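Local coordinates for HI1317 (Haemophilus influenzae, PDB 1JOV), which probably catalyses the interconversion of the alpha and beta anomers of D-glucose 6-phosphate, as a member of the glucose-6-phosphate 1-epimerase family, at residues Q97-Y102 against E111-S116; K107-F112 against K124-F129; E189-I194 against F223-P228. All coordinates share one frame; numbering follows the deposited sequence. Where two conformers were deposited one is given.

Overall arrangement
The three contacts show how one all-beta chain builds the fold of a probable epimerase from antiparallel strand pairs. Contacts 1 and 2 are neighbours in the same sheet: strand 107-115 serves both, pairing with 97-104 on one side and with 121-129 on the other, and Glu-111 and Phe-112 belong to both. Their centres lie about 9 Å apart. Contact 3 belongs to a different sheet across the molecule, its centre about 31 Å from that of contact 1 and about 28 Å from that of contact 2. It borders the predicted active site, with Trp-226 about 4 Å from His-150 and Val-224 about 3 Å from Glu-248, side chain to side chain, whereas Val-125 of contact 2 stays about 12 Å from His-150.

Contact 1: Q97-Y102 against E111-S116; sequences QLSHYY and EFELFS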
loop_
_atom_site.group_PDB
_atom_site.type_symbol
_atom_site.label_atom_id
_atom_site.label_comp_id
_atom_site.label_asym_id
_atom_site.label_seq_id
_atom_site.Cartn_x
_atom_site.Cartn_y
_atom_site.Cartn_z
ATOM N N GLN A 97 -16.634 -3.506 -1.142
ATOM C CA GLN A 97 -17.367 -3.636 -2.383
ATOM C C GLN A 97 -16.831 -2.648 -3.419
ATOM O O GLN A 97 -16.420 -1.562 -3.095
ATOM C CB GLN A 97 -18.839 -3.341 -2.149
ATOM C CG GLN A 97 -19.588 -4.502 -1.423
ATOM C CD GLN A 97 -19.154 -4.635 0.013
ATOM O OE1 GLN A 97 -18.839 -5.778 0.506
ATOM N NE2 GLN A 97 -19.116 -3.522 0.734
ATOM N N LEU A 98 -16.860 -3.058 -4.700
ATOM C CA LEU A 98 -16.496 -2.153 -5.812
ATOM C C LEU A 98 -17.775 -1.341 -6.083
ATOM O O LEU A 98 -18.821 -1.898 -6.513
ATOM C CB LEU A 98 -16.157 -2.981 -7.024
ATOM C CG LEU A 98 -15.895 -2.160 -8.296
ATOM C CD1 LEU A 98 -14.578 -1.396 -8.241
ATOM C CD2 LEU A 98 -15.872 -3.130 -9.507
ATOM N N SER A 99 -17.762 -0.052 -5.744
ATOM C CA SER A 99 -18.971 0.748 -5.869
ATOM C C SER A 99 -19.002 1.565 -7.150
ATOM O O SER A 99 -20.031 2.089 -7.557
ATOM C CB SER A 99 -19.005 1.661 -4.646
ATOM O OG SER A 99 -17.801 2.296 -4.489
ATOM N N HIS A 100 -17.866 1.715 -7.764
ATOM C CA HIS A 100 -17.808 2.421 -9.030
ATOM C C HIS A 100 -16.600 2.139 -9.858
ATOM O O HIS A 100 -15.489 1.968 -9.385
ATOM C CB HIS A 100 -17.862 3.895 -8.680
ATOM C CG HIS A 100 -17.459 4.809 -9.776
ATOM N ND1 HIS A 100 -18.294 5.091 -10.832
ATOM C CD2 HIS A 100 -16.345 5.576 -9.957
ATOM C CE1 HIS A 100 -17.718 5.982 -11.621
ATOM N NE2 HIS A 100 -16.549 6.321 -11.094
ATOM N N TYR A 101 -16.782 2.008 -11.174
ATOM C CA TYR A 101 -15.612 1.876 -12.065
ATOM C C TYR A 101 -15.880 2.766 -13.314
ATOM O O TYR A 101 -17.009 2.809 -13.802
ATOM C CB TYR A 101 -15.331 0.410 -12.406
ATOM C CG TYR A 101 -16.482 -0.371 -12.992
ATOM C CD1 TYR A 101 -17.421 -0.998 -12.213
ATOM C CD2 TYR A 101 -16.599 -0.453 -14.386
ATOM C CE1 TYR A 101 -18.470 -1.755 -12.835
ATOM C CE2 TYR A 101 -17.592 -1.168 -14.985
ATOM C CZ TYR A 101 -18.487 -1.821 -14.256
ATOM O OH TYR A 101 -19.482 -2.478 -14.936
ATOM N N TYR A 102 -14.878 3.586 -13.693
ATOM C CA TYR A 102 -14.907 4.512 -14.828
ATOM C C TYR A 102 -13.710 4.153 -15.696
ATOM O O TYR A 102 -12.548 4.287 -15.290
ATOM C CB TYR A 102 -14.843 6.014 -14.455
ATOM C CG TYR A 102 -14.658 6.960 -15.644
ATOM C CD1 TYR A 102 -15.741 7.365 -16.459
ATOM C CD2 TYR A 102 -13.407 7.464 -15.970
ATOM C CE1 TYR A 102 -15.569 8.211 -17.554
ATOM C CE2 TYR A 102 -13.220 8.330 -17.055
ATOM C CZ TYR A 102 -14.295 8.701 -17.846
ATOM O OH TYR A 102 -14.109 9.527 -18.924
ATOM N N GLU A 111 -13.565 2.680 -7.390
ATOM C CA GLU A 111 -13.909 3.147 -6.010
ATOM C C GLU A 111 -14.382 1.937 -5.262
ATOM O O GLU A 111 -15.102 1.125 -5.811
ATOM C CB GLU A 111 -15.023 4.230 -5.943
ATOM C CG GLU A 111 -14.487 5.469 -6.686
ATOM C CD GLU A 111 -15.466 6.644 -6.621
ATOM O OE1 GLU A 111 -16.487 6.547 -5.887
ATOM O OE2 GLU A 111 -15.219 7.661 -7.317
ATOM N N PHE A 112 -13.955 1.823 -4.032
ATOM C CA PHE A 112 -14.307 0.732 -3.129
ATOM C C PHE A 112 -14.928 1.312 -1.901
ATOM O O PHE A 112 -14.558 2.398 -1.472
ATOM C CB PHE A 112 -13.028 -0.045 -2.772
ATOM C CG PHE A 112 -12.396 -0.638 -3.998
ATOM C CD1 PHE A 112 -12.826 -1.858 -4.461
ATOM C CD2 PHE A 112 -11.395 0.050 -4.698
ATOM C CE1 PHE A 112 -12.253 -2.415 -5.569
ATOM C CE2 PHE A 112 -10.820 -0.521 -5.826
ATOM C CZ PHE A 112 -11.250 -1.748 -6.257
ATOM N N GLU A 113 -15.884 0.613 -1.283
ATOM C CA GLU A 113 -16.435 1.122 -0.020
ATOM C C GLU A 113 -16.455 -0.017 1.049
ATOM O O GLU A 113 -16.566 -1.199 0.669
ATOM C CB GLU A 113 -17.858 1.625 -0.218
ATOM C CG GLU A 113 -17.850 2.912 -1.116
ATOM C CD GLU A 113 -19.226 3.294 -1.575
ATOM O OE1 GLU A 113 -19.968 2.361 -1.965
ATOM O OE2 GLU A 113 -19.576 4.473 -1.478
ATOM N N LEU A 114 -16.314 0.404 2.303
ATOM C CA LEU A 114 -16.343 -0.507 3.455
ATOM C C LEU A 114 -17.553 -0.108 4.297
ATOM O O LEU A 114 -17.781 1.119 4.570
ATOM C CB LEU A 114 -15.092 -0.330 4.332
ATOM C CG LEU A 114 -15.081 -1.181 5.631
ATOM C CD1 LEU A 114 -15.158 -2.616 5.165
ATOM C CD2 LEU A 114 -13.795 -0.799 6.389
ATOM N N PHE A 115 -18.380 -1.083 4.647
ATOM C CA PHE A 115 -19.607 -0.832 5.423
ATOM C C PHE A 115 -19.602 -1.532 6.754
ATOM O O PHE A 115 -19.015 -2.615 6.922
ATOM C CB PHE A 115 -20.837 -1.273 4.637
ATOM C CG PHE A 115 -21.097 -0.487 3.394
ATOM C CD1 PHE A 115 -21.819 0.735 3.429
ATOM C CD2 PHE A 115 -20.642 -0.975 2.190
ATOM C CE1 PHE A 115 -21.979 1.466 2.279
ATOM C CE2 PHE A 115 -20.817 -0.271 1.055
ATOM C CZ PHE A 115 -21.461 0.966 1.078
ATOM N N SER A 116 -20.261 -0.916 7.720
ATOM C CA SER A 116 -20.405 -1.389 9.049
ATOM C C SER A 116 -21.427 -2.455 9.037
ATOM O O SER A 116 -22.171 -2.640 8.069
ATOM C CB SER A 116 -20.934 -0.296 9.988
ATOM O OG SER A 116 -22.298 -0.023 9.733
HETATM O O HOH W 1 -17.962 -3.589 3.194
#
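A classic beta bulge interrupts the hairpin of strands 97-104 and 107-115, where Ser-99 and His-100 together face Glu-111. Before the bulge the pairing is regular: Gln-97 and Glu-113 form a hydrogen-bonded pair, with Gln-97 N to Glu-113 O and Glu-113 N to Gln-97 O both 2.9 Å. At the bulge, Glu-111 O gathers several donors. Ser-99 N binds Glu-111 O at 2.9 Å, tilted 33° from the carbonyl plane, while His-100 N and the Ser-99 hydroxyl add weak bonds. Ser-99 OG lies between its own backbone N and carbonyl carbon (chi1 50°), a rotation that turns the hydroxyl to this shared acceptor. Glu-111 N returns a bond to His-100 O, restoring the ladder one residue out of step.

On one face, the His-100 ring lies across the Glu-111 carboxylate, the two planes 62° apart, with His-100 CD2 3.5 Å from Glu-111 OE2; the firmer partner of that oxygen is Arg-109. Farther along, the bend of Gln-97 at chi2 brings its amide to the edge of the Phe-115 ring, in the ring plane, with Gln-97 NE2 3.3 Å from Phe-115 CD2. A water accepts from both Gln-97 NE2 and Phe-115 N, extending the link between the strands beyond the Gln-97/Glu-113 pair. The other face is apolar: the Leu-98 methyl CD1 reaches Phe-112 CE1 at 3.7 Å, and Leu-98 also packs on Leu-9 of strand 3-10. Two residues opposite one, with a one-residue shift in register, are the signature of a classic bulge in an antiparallel sheet, here in the hairpin at its outer strand.

Contact 2: K107-F112 against K124-F129; sequences KVRLEF and KVSMVF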
loop_
_atom_site.group_PDB
_atom_site.type_symbol
_atom_site.label_atom_id
_atom_site.label_comp_id
_atom_site.label_asym_id
_atom_site.label_seq_id
_atom_site.Cartn_x
_atom_site.Cartn_y
_atom_site.Cartn_z
ATOM N N LYS A 107 -7.308 6.704 -18.756
ATOM C CA LYS A 107 -7.466 6.704 -17.294
ATOM C C LYS A 107 -8.533 5.742 -16.810
ATOM O O LYS A 107 -9.578 5.532 -17.455
ATOM C CB LYS A 107 -7.843 8.103 -16.851
ATOM C CG LYS A 107 -8.072 8.269 -15.351
ATOM C CD LYS A 107 -8.917 9.509 -15.030
ATOM C CE LYS A 107 -8.039 10.738 -14.924
ATOM N NZ LYS A 107 -8.819 11.967 -14.505
ATOM N N VAL A 108 -8.260 5.214 -15.649
ATOM C CA VAL A 108 -9.214 4.301 -15.063
ATOM C C VAL A 108 -9.428 4.651 -13.618
ATOM O O VAL A 108 -8.472 4.813 -12.867
ATOM C CB VAL A 108 -8.742 2.859 -15.189
ATOM C CG1 VAL A 108 -9.721 1.892 -14.553
ATOM C CG2 VAL A 108 -8.552 2.505 -16.662
ATOM N N ARG A 109 -10.691 4.745 -13.247
ATOM C CA ARG A 109 -10.983 5.065 -11.822
ATOM C C ARG A 109 -11.791 3.956 -11.186
ATOM O O ARG A 109 -12.829 3.633 -11.697
ATOM C CB ARG A 109 -11.780 6.371 -11.707
ATOM C CG ARG A 109 -11.983 6.787 -10.193
ATOM C CD ARG A 109 -12.780 8.175 -10.038
ATOM N NE ARG A 109 -12.945 8.511 -8.592
ATOM C CZ ARG A 109 -12.172 9.335 -7.888
ATOM N NH1 ARG A 109 -11.208 10.047 -8.502
ATOM N NH2 ARG A 109 -12.428 9.505 -6.575
ATOM N N LEU A 110 -11.328 3.356 -10.042
ATOM C CA LEU A 110 -12.122 2.346 -9.314
ATOM C C LEU A 110 -12.371 2.920 -7.918
ATOM O O LEU A 110 -11.442 3.581 -7.356
ATOM C CB LEU A 110 -11.212 1.122 -9.092
ATOM C CG LEU A 110 -10.729 0.461 -10.417
ATOM C CD1 LEU A 110 -9.927 -0.836 -9.944
ATOM C CD2 LEU A 110 -11.851 0.157 -11.394
ATOM N N GLU A 111 -13.565 2.680 -7.390
ATOM C CA GLU A 111 -13.909 3.147 -6.010
ATOM C C GLU A 111 -14.382 1.937 -5.262
ATOM O O GLU A 111 -15.102 1.125 -5.811
ATOM C CB GLU A 111 -15.023 4.230 -5.943
ATOM C CG GLU A 111 -14.487 5.469 -6.686
ATOM C CD GLU A 111 -15.466 6.644 -6.621
ATOM O OE1 GLU A 111 -16.487 6.547 -5.887
ATOM O OE2 GLU A 111 -15.219 7.661 -7.317
ATOM N N PHE A 112 -13.955 1.823 -4.032
ATOM C CA PHE A 112 -14.307 0.732 -3.129
ATOM C C PHE A 112 -14.928 1.312 -1.901
ATOM O O PHE A 112 -14.558 2.398 -1.472
ATOM C CB PHE A 112 -13.028 -0.045 -2.772
ATOM C CG PHE A 112 -12.396 -0.638 -3.998
ATOM C CD1 PHE A 112 -12.826 -1.858 -4.461
ATOM C CD2 PHE A 112 -11.395 0.050 -4.698
ATOM C CE1 PHE A 112 -12.253 -2.415 -5.569
ATOM C CE2 PHE A 112 -10.820 -0.521 -5.826
ATOM C CZ PHE A 112 -11.250 -1.748 -6.257
ATOM N N LYS A 124 -13.925 4.715 2.417
ATOM C CA LYS A 124 -13.904 4.621 0.970
ATOM C C LYS A 124 -12.451 4.503 0.471
ATOM O O LYS A 124 -11.554 5.019 1.130
ATOM C CB LYS A 124 -14.606 5.838 0.372
ATOM C CG LYS A 124 -14.758 5.838 -1.148
ATOM C CD LYS A 124 -15.747 6.889 -1.599
ATOM C CE LYS A 124 -15.305 8.298 -1.220
ATOM N NZ LYS A 124 -16.146 9.340 -1.864
ATOM N N VAL A 125 -12.194 3.882 -0.643
ATOM C CA VAL A 125 -10.862 3.962 -1.265
ATOM C C VAL A 125 -11.083 4.228 -2.729
ATOM O O VAL A 125 -11.895 3.557 -3.381
ATOM C CB VAL A 125 -10.031 2.666 -1.122
ATOM C CG1 VAL A 125 -8.859 2.684 -2.079
ATOM C CG2 VAL A 125 -9.548 2.492 0.315
ATOM N N SER A 126 -10.348 5.209 -3.267
ATOM C CA SER A 126 -10.397 5.363 -4.709
ATOM C C SER A 126 -9.012 5.103 -5.276
ATOM O O SER A 126 -8.000 5.410 -4.681
ATOM C CB SER A 126 -10.773 6.815 -5.179
ATOM O OG SER A 126 -9.843 7.767 -4.693
ATOM N N MET A 127 -8.973 4.619 -6.503
ATOM C CA MET A 127 -7.713 4.386 -7.168
ATOM C C MET A 127 -7.825 4.912 -8.598
ATOM O O MET A 127 -8.762 4.553 -9.262
ATOM C CB MET A 127 -7.378 2.881 -7.239
ATOM C CG MET A 127 -7.342 2.256 -5.804
ATOM S SD MET A 127 -6.976 0.459 -5.985
ATOM C CE MET A 127 -7.201 -0.048 -4.255
ATOM N N VAL A 128 -6.907 5.777 -9.024
ATOM C CA VAL A 128 -6.925 6.368 -10.335
ATOM C C VAL A 128 -5.622 5.949 -11.041
ATOM O O VAL A 128 -4.533 6.252 -10.575
ATOM C CB VAL A 128 -7.045 7.923 -10.298
ATOM C CG1 VAL A 128 -7.136 8.482 -11.716
ATOM C CG2 VAL A 128 -8.240 8.355 -9.467
ATOM N N PHE A 129 -5.773 5.242 -12.157
ATOM C CA PHE A 129 -4.656 4.739 -12.955
ATOM C C PHE A 129 -4.470 5.486 -14.288
ATOM O O PHE A 129 -5.366 5.510 -15.141
ATOM C CB PHE A 129 -4.885 3.244 -13.301
ATOM C CG PHE A 129 -5.117 2.364 -12.085
ATOM C CD1 PHE A 129 -4.032 1.788 -11.432
ATOM C CD2 PHE A 129 -6.382 2.106 -11.581
ATOM C CE1 PHE A 129 -4.170 0.982 -10.330
ATOM C CE2 PHE A 129 -6.541 1.285 -10.484
ATOM C CZ PHE A 129 -5.445 0.707 -9.830
HETATM O O HOH W 2 -13.883 9.428 -4.411
HETATM O O HOH W 3 -17.126 8.708 -4.244
#
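Arg-109 and Val-128 meet as a non-hydrogen-bonded pair in the hairpin of strands 107-115 and 121-129, and the arginine can be followed outward from the backbone. Its CB leads to CG, which lies anti to the backbone N (chi1 -175°) and passes close to both Met-127 O and Val-128 CG2. The chain stays extended through CD to NE; Arg-109 NE donates to Glu-111 OE2 at 2.7 Å, a salt bridge that uses the anti lone pair of the oxygen and lies near the guanidinium plane. Beyond CZ, Arg-109 NH1 touches Val-128 CG2 at 3.6 Å. Arg-109 NH2 lies 3.5 Å from Ser-126 CB, which sits over one face of the guanidinium, and makes a weak bond to a water. A second water donates to Glu-111 OE1.

The opposite face is hydrophobic. Met-127 SD approaches Phe-112 CE2 at 4.0 Å in an oblique Met-aromatic contact, Leu-110 CD1 meets Phe-129 CE2, and Ile-35 of strand 31-36 packs on Leu-110, Phe-112 and Met-127. Six backbone hydrogen bonds join the two strands. The chemistry implies a two-sided sheet: a hydrated Arg-109/Glu-111 salt bridge on one face, the carboxylate probably steadying the guanidinium, and an apolar layer on the other.

Contact 3: E189-I194 against F223-P228; sequences ENVDCI and FVLWNP
Antiparallel strand pairing joins residues 191-194 to 223-227 inside the sheet that also carries strands 145-154 and 244-251, beside the predicted active site. Four backbone hydrogen bonds make the ladder. Asn-227 N reaches Val-191 O at 2.9 Å and Val-191 N returns to Asn-227 O, while Cys-193 and Leu-225 exchange the second pair. Asn-227 O also receives a weak bond from the side-chain amide of Asn-190, where Asn-190 ND2 stands 2.8 Å away but the N-H is bent to 127°. Thus one carbonyl takes both a backbone and a side-chain donor where the strand pairing ends.

Along the face bearing Asp-192 and Trp-226, the indole is set against the neighbouring strand. With its CG opposite the backbone N (chi1 177°), Trp-226 places CD1 3.1 Å from Val-191 O and 3.7 Å from Asp-192 CG. Carboxylate and indole planes are 53° apart, and both oxygens of Asp-192 lie near the same CD1. Pro-228 CD covers part of one indole face, 3.8 Å above its plane. Farther along this face, Ile-194 CG1 packs on Val-224 CG2 at 4.2 Å.

The other face carries Val-191, Cys-193 and Leu-225. Cys-193 has been seen in a disulfide with Cys-170, a link that ties strand 191-196 covalently to its other neighbour, 169-172. Asn-227 is anchored through its side chain to Trp-229 N and Tyr-241 O.

Trp-226 lies near His-150, and Val-224 packs on Glu-248, both predicted catalytic residues. The chemistry is consistent with a wall of the predicted site, the indole packed against a carbonyl, a carboxylate and a proline; the weakly positive C-H at CD1 probably suits the nearby carbonyl and carboxylate oxygens.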
loop_
_atom_site.group_PDB
_atom_site.type_symbol
_atom_site.label_atom_id
_atom_site.label_comp_id
_atom_site.label_asym_id
_atom_site.label_seq_id
_atom_site.Cartn_x
_atom_site.Cartn_y
_atom_site.Cartn_z
ATOM N N GLU A 189 20.009 -2.994 7.154
ATOM C CA GLU A 189 19.614 -3.627 8.371
ATOM C C GLU A 189 18.126 -3.405 8.584
ATOM O O GLU A 189 17.518 -2.694 7.822
ATOM C CB GLU A 189 20.405 -3.088 9.546
ATOM C CG GLU A 189 19.865 -1.754 10.023
ATOM C CD GLU A 189 20.615 -1.253 11.219
ATOM O OE1 GLU A 189 21.621 -0.560 10.996
ATOM O OE2 GLU A 189 20.209 -1.563 12.356
ATOM N N ASN A 190 17.568 -4.051 9.575
ATOM C CA ASN A 190 16.157 -3.888 9.990
ATOM C C ASN A 190 15.861 -2.461 10.346
ATOM O O ASN A 190 16.446 -1.915 11.304
ATOM C CB ASN A 190 15.820 -4.784 11.148
ATOM C CG ASN A 190 14.413 -4.675 11.611
ATOM O OD1 ASN A 190 14.079 -5.266 12.653
ATOM N ND2 ASN A 190 13.543 -3.999 10.827
ATOM N N VAL A 191 14.968 -1.859 9.558
ATOM C CA VAL A 191 14.547 -0.485 9.742
ATOM C C VAL A 191 13.039 -0.435 9.968
ATOM O O VAL A 191 12.263 -1.121 9.296
ATOM C CB VAL A 191 14.911 0.413 8.551
ATOM C CG1 VAL A 191 14.386 1.873 8.693
ATOM C CG2 VAL A 191 16.424 0.468 8.262
ATOM N N ASP A 192 12.633 0.265 11.017
ATOM C CA ASP A 192 11.224 0.401 11.397
ATOM C C ASP A 192 11.070 1.798 12.037
ATOM O O ASP A 192 10.948 1.921 13.266
ATOM C CB ASP A 192 10.716 -0.735 12.297
ATOM C CG ASP A 192 9.172 -0.792 12.377
ATOM O OD1 ASP A 192 8.536 0.132 11.835
ATOM O OD2 ASP A 192 8.499 -1.710 12.885
ATOM N N CYS A 193 11.006 2.816 11.192
ATOM C CA CYS A 193 11.059 4.157 11.732
ATOM C C CYS A 193 10.010 5.122 11.229
ATOM O O CYS A 193 9.633 5.109 10.058
ATOM C CB CYS A 193 12.460 4.733 11.545
ATOM S SG CYS A 193 12.813 5.327 9.898
ATOM N N ILE A 194 9.542 5.968 12.109
ATOM C CA ILE A 194 8.513 6.927 11.792
ATOM C C ILE A 194 9.065 8.325 11.619
ATOM O O ILE A 194 9.587 8.918 12.576
ATOM C CB ILE A 194 7.466 6.962 12.909
ATOM C CG1 ILE A 194 6.993 5.544 13.245
ATOM C CG2 ILE A 194 6.270 7.818 12.518
ATOM C CD1 ILE A 194 6.136 5.463 14.494
ATOM N N PHE A 223 5.473 9.362 7.962
ATOM C CA PHE A 223 5.913 8.469 6.884
ATOM C C PHE A 223 6.675 7.358 7.580
ATOM O O PHE A 223 7.632 7.630 8.292
ATOM C CB PHE A 223 6.852 9.111 5.835
ATOM C CG PHE A 223 6.259 10.143 4.951
ATOM C CD1 PHE A 223 5.068 9.864 4.256
ATOM C CD2 PHE A 223 6.881 11.380 4.759
ATOM C CE1 PHE A 223 4.483 10.800 3.440
ATOM C CE2 PHE A 223 6.307 12.337 3.946
ATOM C CZ PHE A 223 5.115 12.039 3.306
ATOM N N VAL A 224 6.265 6.102 7.393
ATOM C CA VAL A 224 6.910 4.995 8.067
ATOM C C VAL A 224 7.834 4.252 7.063
ATOM O O VAL A 224 7.415 3.843 5.954
ATOM C CB VAL A 224 5.830 4.038 8.641
ATOM C CG1 VAL A 224 6.428 2.798 9.322
ATOM C CG2 VAL A 224 4.904 4.743 9.657
ATOM N N LEU A 225 9.107 4.097 7.400
ATOM C CA LEU A 225 10.012 3.424 6.472
ATOM C C LEU A 225 10.297 2.115 7.137
ATOM O O LEU A 225 10.692 2.114 8.305
ATOM C CB LEU A 225 11.289 4.230 6.321
ATOM C CG LEU A 225 12.327 3.664 5.348
ATOM C CD1 LEU A 225 11.829 3.658 3.917
ATOM C CD2 LEU A 225 13.594 4.569 5.480
ATOM N N TRP A 226 10.078 0.988 6.421
ATOM C CA TRP A 226 10.177 -0.340 7.058
ATOM C C TRP A 226 10.708 -1.461 6.149
ATOM O O TRP A 226 10.253 -1.621 5.043
ATOM C CB TRP A 226 8.833 -0.843 7.525
ATOM C CG TRP A 226 8.836 -2.217 8.116
ATOM C CD1 TRP A 226 9.555 -2.668 9.213
ATOM C CD2 TRP A 226 8.178 -3.385 7.577
ATOM N NE1 TRP A 226 9.309 -3.999 9.428
ATOM C CE2 TRP A 226 8.443 -4.459 8.452
ATOM C CE3 TRP A 226 7.294 -3.601 6.489
ATOM C CZ2 TRP A 226 7.954 -5.732 8.220
ATOM C CZ3 TRP A 226 6.800 -4.882 6.258
ATOM C CH2 TRP A 226 7.090 -5.926 7.129
ATOM N N ASN A 227 11.666 -2.261 6.663
ATOM C CA ASN A 227 12.218 -3.462 5.990
ATOM C C ASN A 227 12.600 -4.395 7.129
ATOM O O ASN A 227 13.341 -3.996 8.018
ATOM C CB ASN A 227 13.391 -3.124 5.037
ATOM C CG ASN A 227 13.883 -4.373 4.242
ATOM O OD1 ASN A 227 14.393 -5.335 4.861
ATOM N ND2 ASN A 227 13.617 -4.415 2.926
ATOM N N PRO A 228 12.009 -5.568 7.186
ATOM C CA PRO A 228 12.174 -6.452 8.330
ATOM C C PRO A 228 13.590 -7.093 8.342
ATOM O O PRO A 228 14.006 -7.680 9.354
ATOM C CB PRO A 228 11.113 -7.538 8.084
ATOM C CG PRO A 228 10.941 -7.576 6.600
ATOM C CD PRO A 228 11.163 -6.177 6.151
#